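Local coordinates for sgbp-b (Bacteroides uniformis, PDB 7K44), which probably binds xyloglucan at the cell surface of a gut bacterium, as part of a xyloglucan utilization locus, at residues A[63-68]-A[73-78]; A[34-39]-A[169-174]. All blocks are in the same frame, centred on the assembly; numbering follows the deposited sequence.

Contact 1: A[63-68]-A[73-78]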
loop_
_atom_site.group_PDB
_atom_site.type_symbol
_atom_site.label_atom_id
_atom_site.label_comp_id
_atom_site.label_asym_id
_atom_site.label_seq_id
_atom_site.Cartn_x
_atom_site.Cartn_y
_atom_site.Cartn_z
ATOM N N TYR A 63 -21.273 12.292 -28.906
ATOM C CA TYR A 63 -20.552 11.667 -30.009
ATOM C C TYR A 63 -19.167 11.221 -29.563
ATOM O O TYR A 63 -18.594 11.773 -28.620
ATOM C CB TYR A 63 -20.448 12.594 -31.231
ATOM C CG TYR A 63 -19.708 13.898 -30.994
ATOM C CD1 TYR A 63 -20.362 15.009 -30.476
ATOM C CD2 TYR A 63 -18.356 14.022 -31.304
ATOM C CE1 TYR A 63 -19.693 16.205 -30.261
ATOM C CE2 TYR A 63 -17.679 15.213 -31.091
ATOM C CZ TYR A 63 -18.348 16.300 -30.571
ATOM O OH TYR A 63 -17.677 17.486 -30.353
ATOM N N PHE A 64 -18.652 10.206 -30.257
ATOM C CA PHE A 64 -17.257 9.810 -30.165
ATOM C C PHE A 64 -16.462 10.555 -31.228
ATOM O O PHE A 64 -16.950 10.780 -32.345
ATOM C CB PHE A 64 -17.115 8.307 -30.407
ATOM C CG PHE A 64 -17.808 7.447 -29.377
ATOM C CD1 PHE A 64 -19.149 7.120 -29.510
ATOM C CD2 PHE A 64 -17.107 6.946 -28.286
ATOM C CE1 PHE A 64 -19.787 6.307 -28.565
ATOM C CE2 PHE A 64 -17.738 6.137 -27.339
ATOM C CZ PHE A 64 -19.083 5.824 -27.485
ATOM N N THR A 65 -15.241 10.939 -30.871
ATOM C CA THR A 65 -14.361 11.687 -31.762
ATOM C C THR A 65 -12.963 11.088 -31.709
ATOM O O THR A 65 -12.530 10.561 -30.682
ATOM C CB THR A 65 -14.320 13.181 -31.408
ATOM O OG1 THR A 65 -13.546 13.885 -32.395
ATOM C CG2 THR A 65 -13.707 13.432 -30.046
ATOM N N THR A 66 -12.244 11.178 -32.830
ATOM C CA THR A 66 -10.836 10.799 -32.808
ATOM C C THR A 66 -9.976 11.828 -32.085
ATOM O O THR A 66 -8.861 11.498 -31.663
ATOM C CB THR A 66 -10.319 10.602 -34.232
ATOM O OG1 THR A 66 -10.732 11.708 -35.039
ATOM C CG2 THR A 66 -10.857 9.307 -34.821
ATOM N N ALA A 67 -10.465 13.056 -31.930
ATOM C CA ALA A 67 -9.718 14.087 -31.228
ATOM C C ALA A 67 -9.496 13.706 -29.768
ATOM O O ALA A 67 -10.342 13.079 -29.122
ATOM C CB ALA A 67 -10.464 15.418 -31.284
ATOM N N VAL A 68 -8.335 14.113 -29.250
ATOM C CA VAL A 68 -7.974 13.945 -27.851
ATOM C C VAL A 68 -7.494 15.285 -27.311
ATOM O O VAL A 68 -7.183 16.211 -28.064
ATOM C CB VAL A 68 -6.881 12.874 -27.659
ATOM C CG1 VAL A 68 -7.389 11.509 -28.093
ATOM C CG2 VAL A 68 -5.635 13.255 -28.442
ATOM N N ASN A 73 -13.374 22.126 -32.474
ATOM C CA ASN A 73 -13.508 21.646 -33.851
ATOM C C ASN A 73 -13.144 20.166 -33.959
ATOM O O ASN A 73 -12.486 19.734 -34.906
ATOM C CB ASN A 73 -12.718 22.503 -34.847
ATOM N N ALA A 74 -13.559 19.384 -32.965
ATOM C CA ALA A 74 -13.393 17.942 -33.032
ATOM C C ALA A 74 -14.415 17.352 -34.001
ATOM O O ALA A 74 -15.585 17.743 -33.982
ATOM C CB ALA A 74 -13.621 17.332 -31.657
ATOM N N PRO A 75 -14.011 16.409 -34.846
ATOM C CA PRO A 75 -14.973 15.786 -35.756
ATOM C C PRO A 75 -15.960 14.904 -35.007
ATOM O O PRO A 75 -15.638 14.287 -33.988
ATOM C CB PRO A 75 -14.090 14.937 -36.674
ATOM C CG PRO A 75 -12.869 14.647 -35.840
ATOM C CD PRO A 75 -12.645 15.895 -35.049
ATOM N N VAL A 76 -17.181 14.854 -35.533
ATOM C CA VAL A 76 -18.202 13.917 -35.070
ATOM C C VAL A 76 -17.949 12.579 -35.753
ATOM O O VAL A 76 -18.575 12.256 -36.769
ATOM C CB VAL A 76 -19.614 14.457 -35.369
ATOM C CG1 VAL A 76 -20.682 13.510 -34.828
ATOM C CG2 VAL A 76 -19.791 15.811 -34.750
ATOM N N SER A 77 -17.018 11.796 -35.207
ATOM C CA SER A 77 -16.601 10.555 -35.854
ATOM C C SER A 77 -17.707 9.504 -35.829
ATOM O O SER A 77 -17.989 8.858 -36.847
ATOM C CB SER A 77 -15.318 10.023 -35.210
ATOM O OG SER A 77 -14.306 11.025 -35.157
ATOM N N VAL A 78 -18.322 9.288 -34.668
ATOM C CA VAL A 78 -19.460 8.379 -34.526
ATOM C C VAL A 78 -20.445 9.054 -33.581
ATOM O O VAL A 78 -20.165 9.186 -32.385
ATOM C CB VAL A 78 -19.060 7.000 -33.973
ATOM C CG1 VAL A 78 -20.148 5.983 -34.277
ATOM C CG2 VAL A 78 -17.731 6.541 -34.533
#
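S77 and V78 both face F64 in a classic beta bulge, and the carbonyl oxygen of F64 takes both of their N-H groups. The bond from V78 N to F64 O is 3.1 Å and nearly straight at the hydrogen. S77 N to the same oxygen is weak, bent to 121° at the hydrogen. F64 N closes the antiparallel pair with a bond to V78 O. Beyond the bulge, side chains replace the regular backbone pairing. T65 OG1 lies anti to the T65 backbone N, chi1 -174°, which points it at segment 73-78. There it donates to P75 O at 2.7 Å, in the carbonyl plane and on a lone pair. The same hydroxyl accepts from A67 N, which makes an ST turn. S77 OG takes T66 N at 3.1 Å. V76 CG2 sits 4.1 Å from the centroid of the Y63 ring, almost on its normal, as a CH-pi contact. A67 CB meets A74 CB at 3.7 Å. Y63 and T65 also make backbone hydrogen bonds to V107 and S105 of strand 103-110. The contact joins strand 59-65 to the start of edge strand 78-80. The T65 hydroxyl is donor and acceptor at once, which should fix its rotation and hold the turn at A67 against the P75 carbonyl.

Contact 2: A[34-39]-A[169-174]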
loop_
_atom_site.group_PDB
_atom_site.type_symbol
_atom_site.label_atom_id
_atom_site.label_comp_id
_atom_site.label_asym_id
_atom_site.label_seq_id
_atom_site.Cartn_x
_atom_site.Cartn_y
_atom_site.Cartn_z
ATOM N N ILE A 34 -17.734 15.241 -16.958
ATOM C CA ILE A 34 -17.777 13.784 -16.984
ATOM C C ILE A 34 -16.819 13.271 -15.922
ATOM O O ILE A 34 -15.628 13.598 -15.941
ATOM C CB ILE A 34 -17.417 13.220 -18.368
ATOM C CG1 ILE A 34 -18.424 13.682 -19.421
ATOM C CG2 ILE A 34 -17.365 11.702 -18.311
ATOM C CD1 ILE A 34 -18.034 13.312 -20.840
ATOM N N THR A 35 -17.341 12.479 -14.989
ATOM C CA THR A 35 -16.533 11.861 -13.948
ATOM C C THR A 35 -15.957 10.536 -14.422
ATOM O O THR A 35 -14.776 10.244 -14.204
ATOM C CB THR A 35 -17.403 11.621 -12.714
ATOM O OG1 THR A 35 -17.922 12.871 -12.248
ATOM C CG2 THR A 35 -16.601 10.941 -11.615
ATOM N N ARG A 36 -16.785 9.727 -15.072
ATOM C CA ARG A 36 -16.383 8.401 -15.503
ATOM C C ARG A 36 -17.431 7.905 -16.482
ATOM O O ARG A 36 -18.510 8.491 -16.626
ATOM C CB ARG A 36 -16.277 7.429 -14.330
ATOM C CG ARG A 36 -17.570 7.301 -13.546
ATOM C CD ARG A 36 -17.435 6.377 -12.329
ATOM N NE ARG A 36 -18.668 6.380 -11.543
ATOM C CZ ARG A 36 -19.575 5.406 -11.558
ATOM N NH1 ARG A 36 -19.393 4.333 -12.316
ATOM N NH2 ARG A 36 -20.672 5.507 -10.816
ATOM N N VAL A 37 -17.099 6.805 -17.142
ATOM C CA VAL A 37 -18.012 6.103 -18.030
ATOM C C VAL A 37 -18.049 4.650 -17.593
ATOM O O VAL A 37 -16.999 4.008 -17.469
ATOM C CB VAL A 37 -17.564 6.217 -19.497
ATOM C CG1 VAL A 37 -18.490 5.405 -20.385
ATOM C CG2 VAL A 37 -17.563 7.670 -19.916
ATOM N N ALA A 38 -19.249 4.148 -17.328
ATOM C CA ALA A 38 -19.448 2.762 -16.944
ATOM C C ALA A 38 -19.748 1.949 -18.193
ATOM O O ALA A 38 -20.612 2.326 -18.993
ATOM C CB ALA A 38 -20.621 2.652 -15.970
ATOM N N THR A 39 -19.026 0.844 -18.361
ATOM C CA THR A 39 -19.253 -0.055 -19.483
ATOM C C THR A 39 -18.496 -1.351 -19.246
ATOM O O THR A 39 -17.571 -1.412 -18.428
ATOM C CB THR A 39 -18.802 0.567 -20.810
ATOM O OG1 THR A 39 -19.319 -0.217 -21.891
ATOM C CG2 THR A 39 -17.278 0.615 -20.904
ATOM N N VAL A 169 -13.153 -1.446 -4.313
ATOM C CA VAL A 169 -12.387 -0.771 -5.359
ATOM C C VAL A 169 -12.926 0.645 -5.526
ATOM O O VAL A 169 -14.144 0.850 -5.556
ATOM C CB VAL A 169 -12.440 -1.536 -6.695
ATOM C CG1 VAL A 169 -11.678 -0.781 -7.781
ATOM C CG2 VAL A 169 -11.890 -2.933 -6.533
ATOM N N SER A 170 -12.023 1.616 -5.630
ATOM C CA SER A 170 -12.411 3.011 -5.774
ATOM C C SER A 170 -13.118 3.213 -7.110
ATOM O O SER A 170 -13.005 2.403 -8.031
ATOM C CB SER A 170 -11.189 3.924 -5.754
ATOM O OG SER A 170 -10.359 3.701 -6.887
ATOM N N GLU A 171 -13.845 4.326 -7.216
ATOM C CA GLU A 171 -14.619 4.560 -8.431
ATOM C C GLU A 171 -13.709 4.761 -9.639
ATOM O O GLU A 171 -14.052 4.361 -10.759
ATOM C CB GLU A 171 -15.582 5.729 -8.242
ATOM C CG GLU A 171 -16.935 5.315 -7.671
ATOM C CD GLU A 171 -17.265 3.849 -7.938
ATOM O OE1 GLU A 171 -17.714 3.532 -9.060
ATOM O OE2 GLU A 171 -17.076 3.012 -7.026
ATOM N N ALA A 172 -12.533 5.357 -9.426
ATOM C CA ALA A 172 -11.556 5.569 -10.490
ATOM C C ALA A 172 -10.731 4.328 -10.814
ATOM O O ALA A 172 -9.838 4.412 -11.665
ATOM C CB ALA A 172 -10.622 6.734 -10.140
ATOM N N ASN A 173 -11.007 3.196 -10.159
ATOM C CA ASN A 173 -10.323 1.929 -10.419
ATOM C C ASN A 173 -8.812 2.026 -10.213
ATOM O O ASN A 173 -8.042 1.314 -10.861
ATOM C CB ASN A 173 -10.671 1.347 -11.793
ATOM C CG ASN A 173 -12.154 1.083 -11.952
ATOM O OD1 ASN A 173 -12.815 1.672 -12.812
ATOM N ND2 ASN A 173 -12.684 0.191 -11.138
ATOM N N ASP A 174 -8.372 2.909 -9.312
ATOM C CA ASP A 174 -6.951 3.128 -9.061
ATOM C C ASP A 174 -6.548 2.806 -7.628
ATOM O O ASP A 174 -5.408 3.082 -7.242
ATOM C CB ASP A 174 -6.538 4.565 -9.402
ATOM C CG ASP A 174 -7.309 5.598 -8.603
ATOM O OD1 ASP A 174 -8.220 5.208 -7.842
ATOM O OD2 ASP A 174 -7.002 6.799 -8.740
#
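R36 and E171 make the whole contact, and they meet through charge rather than through a hydrogen bond. E171 OE1 lies over one face of the R36 guanidinium, 3.6 Å from CZ and above the centre of the group. R36 NH1 is 3.7 Å from this oxygen, a long salt bridge. No N-H points at OE1, because the oxygen stands well out of the guanidinium plane. The carboxylate and guanidinium planes are turned 75° apart. The extended chain of R36 from CG to NE carries the guanidinium off the strand. E171 bends at chi2 (-24°), and its carboxylate turns back to meet the arginine.

The firm packing lies within each partner. R36 belongs to strand 33-39, where T35 and R36 both face V52 in a classic beta bulge. Its side chain also touches V52 on the neighbouring strand 48-54. E171 rides on a type I turn from S170 to N173, closed by N173 N to S170 O at 3.0 Å. S170 OG donates to D174 OD1 at 2.8 Å and meets it nearly along the C-O axis. N173 and D174 tie the loop to its own domain through backbone bonds to F149 and G146.

Between the two units the contact is loose. The nearest CA atoms, those of R36 and A172, are 7.5 Å apart. Only 100 Å² is buried in all, and E171 is exposed. With no directed hydrogen bond, the pair probably adds only a weak, non-directional attraction. This is a surface bridge from an edge strand of the first beta-sandwich domain to the next domain. There it meets a type I turn between strands 168-169 and 175-179 of the immunoglobulin-like beta-sandwich of an IPT/TIG domain.

How the contacts relate
Contact 1 is partly buried, while contact 2 lies at the surface. Both use the first beta-sandwich domain, but different sheets of it. Contact 1 lies at the edge of the sheet that holds strands 59-65 and 78-80 and in the loop between them. Contact 2 starts from strand 33-39 of the other sheet and crosses to the IPT/TIG domain. Along the chain, contact 1 is nested within the long loop that contact 2 closes. Their centres are 22 Å apart and they do not touch. The chemistry follows the place. Within one domain, backbone and hydroxyl hydrogen bonds combine with apolar packing over 433 Å². Between domains, one long ion pair links the two.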